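Local coordinates for protein lipase, class 3 (Penicillium roqueforti FM164, PDB 6L7N) that probably hydrolyses ester bonds of triacylglycerols and related lipids, using the alpha/beta-hydrolase fold, at residues Phe196-Asp201 with Tyr220-Pro225. Sequence-based numbering, arbitrary orientation.
Sequences FTHTDD and YWITSP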
loop_
_atom_site.group_PDB
_atom_site.type_symbol
_atom_site.label_atom_id
_atom_site.label_comp_id
_atom_site.label_asym_id
_atom_site.label_seq_id
_atom_site.Cartn_x
_atom_site.Cartn_y
_atom_site.Cartn_z
ATOM N N PHE A 196 -3.303 5.241 4.858
ATOM C CA PHE A 196 -3.137 5.294 6.299
ATOM C C PHE A 196 -1.816 5.936 6.669
ATOM O O PHE A 196 -0.805 5.760 5.981
ATOM C CB PHE A 196 -3.219 3.892 6.901
ATOM C CG PHE A 196 -4.541 3.226 6.671
ATOM C CD1 PHE A 196 -4.803 2.576 5.475
ATOM C CD2 PHE A 196 -5.528 3.265 7.640
ATOM C CE1 PHE A 196 -6.038 1.957 5.255
ATOM C CE2 PHE A 196 -6.749 2.664 7.423
ATOM C CZ PHE A 196 -6.997 2.002 6.221
ATOM N N THR A 197 -1.850 6.684 7.763
ATOM C CA THR A 197 -0.658 7.178 8.421
ATOM C C THR A 197 -0.753 6.821 9.898
ATOM O O THR A 197 -1.830 6.532 10.417
ATOM C CB THR A 197 -0.521 8.691 8.247
ATOM O OG1 THR A 197 -1.665 9.309 8.832
ATOM C CG2 THR A 197 -0.428 9.066 6.755
ATOM N N HIS A 198 0.385 6.834 10.581
ATOM C CA HIS A 198 0.419 6.536 12.007
ATOM C C HIS A 198 1.208 7.623 12.706
ATOM O O HIS A 198 2.363 7.869 12.346
ATOM C CB HIS A 198 1.041 5.168 12.289
ATOM C CG HIS A 198 1.078 4.818 13.748
ATOM N ND1 HIS A 198 2.151 4.186 14.339
ATOM C CD2 HIS A 198 0.170 5.021 14.734
ATOM C CE1 HIS A 198 1.902 4.009 15.625
ATOM N NE2 HIS A 198 0.708 4.511 15.893
ATOM N N THR A 199 0.571 8.273 13.686
ATOM C CA THR A 199 1.178 9.311 14.513
ATOM C C THR A 199 2.182 10.116 13.698
ATOM O O THR A 199 1.782 10.780 12.732
ATOM C CB THR A 199 1.806 8.710 15.789
ATOM O OG1 THR A 199 2.713 7.645 15.464
ATOM C CG2 THR A 199 0.716 8.155 16.690
ATOM N N ASP A 200 3.475 10.028 14.033
ATOM C CA ASP A 200 4.504 10.860 13.418
ATOM C C ASP A 200 5.478 10.063 12.541
ATOM O O ASP A 200 6.602 10.515 12.305
ATOM C CB ASP A 200 5.266 11.657 14.487
ATOM C CG ASP A 200 5.835 10.788 15.615
ATOM O OD1 ASP A 200 5.917 9.548 15.477
ATOM O OD2 ASP A 200 6.209 11.375 16.662
ATOM N N ASP A 201 5.062 8.891 12.043
ATOM C CA ASP A 201 5.810 8.117 11.049
ATOM C C ASP A 201 6.446 9.048 10.017
ATOM O O ASP A 201 5.747 9.863 9.405
ATOM C CB ASP A 201 4.845 7.125 10.391
ATOM C CG ASP A 201 5.503 6.205 9.370
ATOM O OD1 ASP A 201 6.730 6.275 9.144
ATOM O OD2 ASP A 201 4.745 5.417 8.753
ATOM N N TYR A 220 -6.307 8.421 6.614
ATOM C CA TYR A 220 -6.758 7.741 7.823
ATOM C C TYR A 220 -5.574 7.737 8.780
ATOM O O TYR A 220 -4.644 6.943 8.635
ATOM C CB TYR A 220 -7.241 6.330 7.507
ATOM C CG TYR A 220 -8.587 6.344 6.818
ATOM C CD1 TYR A 220 -9.767 6.296 7.559
ATOM C CD2 TYR A 220 -8.682 6.449 5.439
ATOM C CE1 TYR A 220 -11.006 6.322 6.930
ATOM C CE2 TYR A 220 -9.922 6.471 4.804
ATOM C CZ TYR A 220 -11.077 6.415 5.558
ATOM O OH TYR A 220 -12.315 6.441 4.941
ATOM N N TRP A 221 -5.609 8.648 9.740
ATOM C CA TRP A 221 -4.498 8.914 10.646
ATOM C C TRP A 221 -4.758 8.167 11.949
ATOM O O TRP A 221 -5.651 8.538 12.719
ATOM C CB TRP A 221 -4.378 10.419 10.878
ATOM C CG TRP A 221 -3.195 10.863 11.671
ATOM C CD1 TRP A 221 -1.961 10.263 11.747
ATOM C CD2 TRP A 221 -3.132 12.017 12.513
ATOM N NE1 TRP A 221 -1.136 10.991 12.588
ATOM C CE2 TRP A 221 -1.836 12.074 13.059
ATOM C CE3 TRP A 221 -4.056 13.020 12.849
ATOM C CZ2 TRP A 221 -1.439 13.086 13.934
ATOM C CZ3 TRP A 221 -3.658 14.027 13.712
ATOM C CH2 TRP A 221 -2.361 14.058 14.239
ATOM N N ILE A 222 -3.993 7.106 12.175
ATOM C CA ILE A 222 -4.038 6.337 13.411
ATOM C C ILE A 222 -3.223 7.077 14.462
ATOM O O ILE A 222 -2.013 7.258 14.306
ATOM C CB ILE A 222 -3.495 4.921 13.194
ATOM C CG1 ILE A 222 -4.155 4.279 11.968
ATOM C CG2 ILE A 222 -3.737 4.060 14.433
ATOM C CD1 ILE A 222 -3.317 3.218 11.320
ATOM N N THR A 223 -3.887 7.518 15.527
ATOM C CA THR A 223 -3.251 8.356 16.532
ATOM C C THR A 223 -2.797 7.575 17.760
ATOM O O THR A 223 -2.094 8.138 18.607
ATOM C CB THR A 223 -4.210 9.472 16.960
ATOM O OG1 THR A 223 -5.403 8.883 17.486
ATOM C CG2 THR A 223 -4.577 10.327 15.769
ATOM N N SER A 224 -3.179 6.306 17.873
ATOM C CA SER A 224 -2.777 5.489 19.003
ATOM C C SER A 224 -1.295 5.112 18.895
ATOM O O SER A 224 -0.731 5.080 17.799
ATOM C CB SER A 224 -3.652 4.236 19.081
ATOM O OG SER A 224 -3.787 3.598 17.818
ATOM N N PRO A 225 -0.640 4.824 20.031
ATOM C CA PRO A 225 0.809 4.538 20.011
ATOM C C PRO A 225 1.196 3.193 19.401
ATOM O O PRO A 225 0.339 2.380 19.048
ATOM C CB PRO A 225 1.204 4.581 21.499
ATOM C CG PRO A 225 0.042 5.174 22.230
ATOM C CD PRO A 225 -1.180 4.949 21.397
#
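The carbonyl oxygen of Thr199 is gripped by two side-chain donors, the indole NE1 of Trp221 at 2.9 Å and the ND2 of Asn247. The indole N-H comes in on a lone pair in the carbonyl plane, with the oxygen close to the ring plane. Trp221 reaches it because its CG stands anti to the backbone N (chi1 -174°), which carries the indole forward along its own strand until NE1 meets the loop; the CG2 methyl of Thr223 sits over one ring face. A phenylalanine in its place would probably cost Thr199 O one of these two donors and leave the loop less firmly fixed. On the same side of the sheet, Thr197 OG1 lies 3.1 Å from Trp221 CD1 and hydrogen-bonds Glu219. On the opposite face, Phe196 CD2 packs on Tyr220 CB at 3.5 Å, the two rings being oblique.

Between the parallel strands, Thr197 N binds Tyr220 O, Ile222 N binds Thr197 O, and Thr199 N extends the pairing to Ile222 O at 2.8 Å. Beyond them, His198 NE2 donates to Ser224 O, met at the ring edge, while ND1 bonds Ala260 O. A type II' turn, closed by Asp201 N to His198 O, then presents Asp201 to His261, consistent with the acid loop of an alpha/beta-hydrolase Ser-His-Asp triad.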